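Local coordinates for sweet protein mabinlin-2 chain B (Capparis masaikai, PDB 2DS2) that forms the larger part of a heat-stable 2S seed storage albumin that has sweetness-inducing activity, at residues Pro20-Cys23 and Pro24-Gln28; Arg53-Pro56 and Asn57-Asn60. All blocks are in the same frame, centred on the assembly; numbering follows the deposited sequence.

Contact 1: residues Pro20-Cys23 and Pro24-Gln28; sequences PCVC and PVLRQ
The ring of P24 folds back over the turn before it, with CG only 3.1 Å from the carbonyl oxygen of C21. The same ring carbon lies 4.2 Å from C21 CB, a loose apolar contact beside the root of that cysteine. A glycine in place of P24 would probably lose that contact with C21 CB and the ring's approach to the C21 carbonyl, and free the N-CA bond that the ring now holds. The C21 oxygen accepts V25 N at 2.9 Å, the donor arriving nearly in line with the C=O bond. One residue on, L26 N bonds to V22 O, tilted 21° from the carbonyl plane, and R27 N reaches C23 O at 2.8 Å, so three successive i to i+4 bonds tie the first turn to the second. L26 is worth following outward. Its CB passes 3.5 Å from V22 O, and CG stays beside the same oxygen at 3.4 Å. Beyond that, CD1 meets V22 CG1 at 4.1 Å. The meeting depends on V22 holding CG1 opposite its own backbone N (chi1 169°), which lays the two side chains alongside each other, pointing the same way. C21 and C23 form the Cys-X-Cys pair of the 2S albumins: C23 is disulfide-bonded to C67, C21 to a cysteine of another protein chain. All this lies near the start of helix 22-36, where V22 and L26 face P56 of helix 42-58, while V25 and L26 pack against L14 of helix 6-14.

Contact 2: residues Arg53-Pro56 and Asn57-Asn60; sequences RNLP and NICN
N54 meets the next turn through both its carbonyl and its side chain. The carbonyl oxygen accepts I58 N at 3.0 Å, a straight bond (N-H...O 169°) lying in the carbonyl plane. N57 N is equally near that oxygen, 3.0 Å from N54 O, but its hydrogen points poorly and the bond is weak. I58 also lies along N54: with CG1 anti to its own carbonyl carbon (chi1 -61°), the extended branch runs back past the N54 oxygen and sets CD1 3.9 Å from N54 CB. L55 comes next. Its oxygen accepts C59 N at 2.8 Å, the donor standing somewhat off the carbonyl plane, and C59 SG hangs 3.4 Å from the same L55 O. Farther out, L55 CD2 touches C59 SG at 3.9 Å, so backbone and side chain of the leucine both bear on the cysteine that is disulfide-bonded to C11 of helix 6-14. L55 also packs on L7 and C10 of that helix, and L55 and I58 each touch an aromatic side chain of another protein chain. P56 closes the segment. Having no N-H, it gives nothing to the preceding turn, and the helix is kinked here; its ring turns instead to packing, against I64 and C67 among others. Helical geometry is lost at N60, whose N turns back to N57 O at 2.9 Å. The positive phi of N60 (62°), with two bonds returning into the last turn, makes this a Schellman motif, which ends helix 42-58 of the 2S albumin fold right beside a disulfide.

Contact 1, near the start of helix 22-36, and contact 2, at the end of helix 42-58, have their centres 12 Å apart, and their inner faces meet directly. L26 does most of the joining: its CD1 lies 3.6 Å from P56 CD, and its CD2 is likewise 3.6 Å from L55 CD1. V22 CG1 adds a looser touch on P56 CG at 3.9 Å. I64 touches both V22 and P56, extending the same apolar patch. The disulfides lead away from the two contacts in different directions: those of contact 1 run to the C-terminal part of this chain and, tying helix 22-36 to its partner, to the other chain, whereas that of contact 2 runs to helix 6-14.

Contact 1: residues Pro20-Cys23 and Pro24-Gln28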
loop_
_atom_site.group_PDB
_atom_site.type_symbol
_atom_site.label_atom_id
_atom_site.label_comp_id
_atom_site.label_asym_id
_atom_site.label_seq_id
_atom_site.Cartn_x
_atom_site.Cartn_y
_atom_site.Cartn_z
ATOM N N PRO B 20 -4.835 8.237 -11.003
ATOM C CA PRO B 20 -4.018 9.290 -10.386
ATOM C C PRO B 20 -4.026 9.220 -8.859
ATOM O O PRO B 20 -3.245 9.896 -8.196
ATOM C CB PRO B 20 -4.647 10.578 -10.923
ATOM C CG PRO B 20 -6.074 10.192 -11.162
ATOM C CD PRO B 20 -5.947 8.819 -11.776
ATOM N N CYS B 21 -4.916 8.402 -8.306
ATOM C CA CYS B 21 -5.004 8.244 -6.858
ATOM C C CYS B 21 -4.294 6.990 -6.368
ATOM O O CYS B 21 -4.200 6.762 -5.163
ATOM C CB CYS B 21 -6.458 8.170 -6.401
ATOM S SG CYS B 21 -7.315 9.768 -6.294
ATOM N N VAL B 22 -3.798 6.178 -7.293
ATOM C CA VAL B 22 -3.124 4.950 -6.907
ATOM C C VAL B 22 -1.990 5.169 -5.910
ATOM O O VAL B 22 -1.986 4.572 -4.835
ATOM C CB VAL B 22 -2.591 4.188 -8.145
ATOM C CG1 VAL B 22 -1.668 3.069 -7.714
ATOM C CG2 VAL B 22 -3.756 3.613 -8.937
ATOM N N CYS B 23 -1.024 6.018 -6.240
ATOM C CA CYS B 23 0.067 6.225 -5.300
ATOM C C CYS B 23 -0.394 6.917 -4.025
ATOM O O CYS B 23 -0.002 6.520 -2.931
ATOM C CB CYS B 23 1.218 6.981 -5.962
ATOM S SG CYS B 23 2.132 5.936 -7.147
ATOM N N PRO B 24 -1.237 7.956 -4.141
ATOM C CA PRO B 24 -1.677 8.598 -2.901
ATOM C C PRO B 24 -2.407 7.656 -1.928
ATOM O O PRO B 24 -2.233 7.777 -0.715
ATOM C CB PRO B 24 -2.544 9.766 -3.384
ATOM C CG PRO B 24 -2.797 9.494 -4.842
ATOM C CD PRO B 24 -1.567 8.786 -5.310
ATOM N N VAL B 25 -3.207 6.719 -2.434
ATOM C CA VAL B 25 -3.886 5.805 -1.510
ATOM C C VAL B 25 -2.907 4.784 -0.942
ATOM O O VAL B 25 -3.071 4.334 0.191
ATOM C CB VAL B 25 -5.088 5.057 -2.149
ATOM C CG1 VAL B 25 -6.091 6.063 -2.702
ATOM C CG2 VAL B 25 -4.612 4.082 -3.219
ATOM N N LEU B 26 -1.888 4.419 -1.717
ATOM C CA LEU B 26 -0.893 3.469 -1.227
ATOM C C LEU B 26 -0.036 4.136 -0.158
ATOM O O LEU B 26 0.409 3.488 0.793
ATOM C CB LEU B 26 -0.016 2.954 -2.380
ATOM C CG LEU B 26 -0.686 1.859 -3.221
ATOM C CD1 LEU B 26 0.168 1.512 -4.449
ATOM C CD2 LEU B 26 -0.868 0.626 -2.353
ATOM N N ARG B 27 0.209 5.432 -0.314
ATOM C CA ARG B 27 0.984 6.153 0.686
ATOM C C ARG B 27 0.186 6.108 1.996
ATOM O O ARG B 27 0.747 5.892 3.071
ATOM C CB ARG B 27 1.178 7.606 0.256
ATOM C CG ARG B 27 2.052 8.430 1.188
ATOM C CD ARG B 27 3.490 7.944 1.156
ATOM N NE ARG B 27 4.405 8.902 1.767
ATOM C CZ ARG B 27 4.331 9.306 3.031
ATOM N NH1 ARG B 27 3.380 8.835 3.825
ATOM N NH2 ARG B 27 5.208 10.182 3.501
ATOM N N GLN B 28 -1.126 6.301 1.887
ATOM C CA GLN B 28 -1.993 6.291 3.062
ATOM C C GLN B 28 -2.088 4.904 3.679
ATOM O O GLN B 28 -2.195 4.767 4.901
ATOM C CB GLN B 28 -3.391 6.801 2.701
ATOM C CG GLN B 28 -3.405 8.266 2.286
ATOM C CD GLN B 28 -2.947 9.194 3.399
ATOM O OE1 GLN B 28 -2.439 10.288 3.142
ATOM N NE2 GLN B 28 -3.137 8.768 4.645
#

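Contact 2: residues Arg53-Pro56 and Asn57-Asn60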
loop_
_atom_site.group_PDB
_atom_site.type_symbol
_atom_site.label_atom_id
_atom_site.label_comp_id
_atom_site.label_asym_id
_atom_site.label_seq_id
_atom_site.Cartn_x
_atom_site.Cartn_y
_atom_site.Cartn_z
ATOM N N ARG B 53 5.134 0.918 -2.189
ATOM C CA ARG B 53 5.590 1.525 -3.436
ATOM C C ARG B 53 5.512 0.609 -4.657
ATOM O O ARG B 53 5.175 1.067 -5.754
ATOM C CB ARG B 53 7.032 2.030 -3.280
ATOM C CG ARG B 53 7.152 3.279 -2.427
ATOM C CD ARG B 53 8.587 3.768 -2.282
ATOM N NE ARG B 53 9.331 3.004 -1.285
ATOM C CZ ARG B 53 10.474 3.409 -0.741
ATOM N NH1 ARG B 53 11.087 2.656 0.162
ATOM N NH2 ARG B 53 11.002 4.573 -1.098
ATOM N N ASN B 54 5.816 -0.673 -4.462
ATOM C CA ASN B 54 5.811 -1.657 -5.548
ATOM C C ASN B 54 4.462 -2.243 -5.927
ATOM O O ASN B 54 4.343 -2.896 -6.957
ATOM C CB ASN B 54 6.734 -2.836 -5.219
ATOM C CG ASN B 54 8.200 -2.469 -5.272
ATOM O OD1 ASN B 54 8.647 -1.774 -6.186
ATOM N ND2 ASN B 54 8.965 -2.953 -4.299
ATOM N N LEU B 55 3.443 -2.032 -5.103
ATOM C CA LEU B 55 2.151 -2.615 -5.411
ATOM C C LEU B 55 1.583 -2.328 -6.801
ATOM O O LEU B 55 0.939 -3.191 -7.389
ATOM C CB LEU B 55 1.139 -2.246 -4.322
ATOM C CG LEU B 55 1.179 -3.260 -3.172
ATOM C CD1 LEU B 55 0.478 -2.706 -1.952
ATOM C CD2 LEU B 55 0.534 -4.551 -3.630
ATOM N N PRO B 56 1.817 -1.123 -7.356
ATOM C CA PRO B 56 1.251 -0.901 -8.691
ATOM C C PRO B 56 1.775 -1.925 -9.699
ATOM O O PRO B 56 1.036 -2.387 -10.571
ATOM C CB PRO B 56 1.690 0.521 -9.016
ATOM C CG PRO B 56 1.731 1.165 -7.661
ATOM C CD PRO B 56 2.431 0.112 -6.842
ATOM N N ASN B 57 3.050 -2.281 -9.565
ATOM C CA ASN B 57 3.664 -3.254 -10.458
ATOM C C ASN B 57 3.259 -4.680 -10.090
ATOM O O ASN B 57 2.966 -5.497 -10.963
ATOM C CB ASN B 57 5.187 -3.123 -10.421
ATOM C CG ASN B 57 5.673 -1.821 -11.017
ATOM O OD1 ASN B 57 5.175 -1.377 -12.054
ATOM N ND2 ASN B 57 6.663 -1.210 -10.379
ATOM N N ILE B 58 3.241 -4.973 -8.795
ATOM C CA ILE B 58 2.868 -6.295 -8.313
ATOM C C ILE B 58 1.449 -6.636 -8.739
ATOM O O ILE B 58 1.131 -7.798 -9.009
ATOM C CB ILE B 58 2.942 -6.365 -6.772
ATOM C CG1 ILE B 58 4.369 -6.078 -6.304
ATOM C CG2 ILE B 58 2.474 -7.732 -6.287
ATOM C CD1 ILE B 58 4.529 -6.059 -4.801
ATOM N N CYS B 59 0.600 -5.611 -8.798
ATOM C CA CYS B 59 -0.795 -5.775 -9.180
ATOM C C CYS B 59 -1.006 -5.667 -10.682
ATOM O O CYS B 59 -2.112 -5.866 -11.176
ATOM C CB CYS B 59 -1.649 -4.717 -8.489
ATOM S SG CYS B 59 -1.845 -4.970 -6.703
ATOM N N ASN B 60 0.064 -5.339 -11.395
ATOM C CA ASN B 60 0.022 -5.193 -12.841
ATOM C C ASN B 60 -0.923 -4.091 -13.310
ATOM O O ASN B 60 -1.656 -4.255 -14.287
ATOM C CB ASN B 60 -0.334 -6.526 -13.498
ATOM C CG ASN B 60 0.733 -7.591 -13.262
ATOM O OD1 ASN B 60 1.926 -7.341 -13.439
ATOM N ND2 ASN B 60 0.303 -8.785 -12.867
#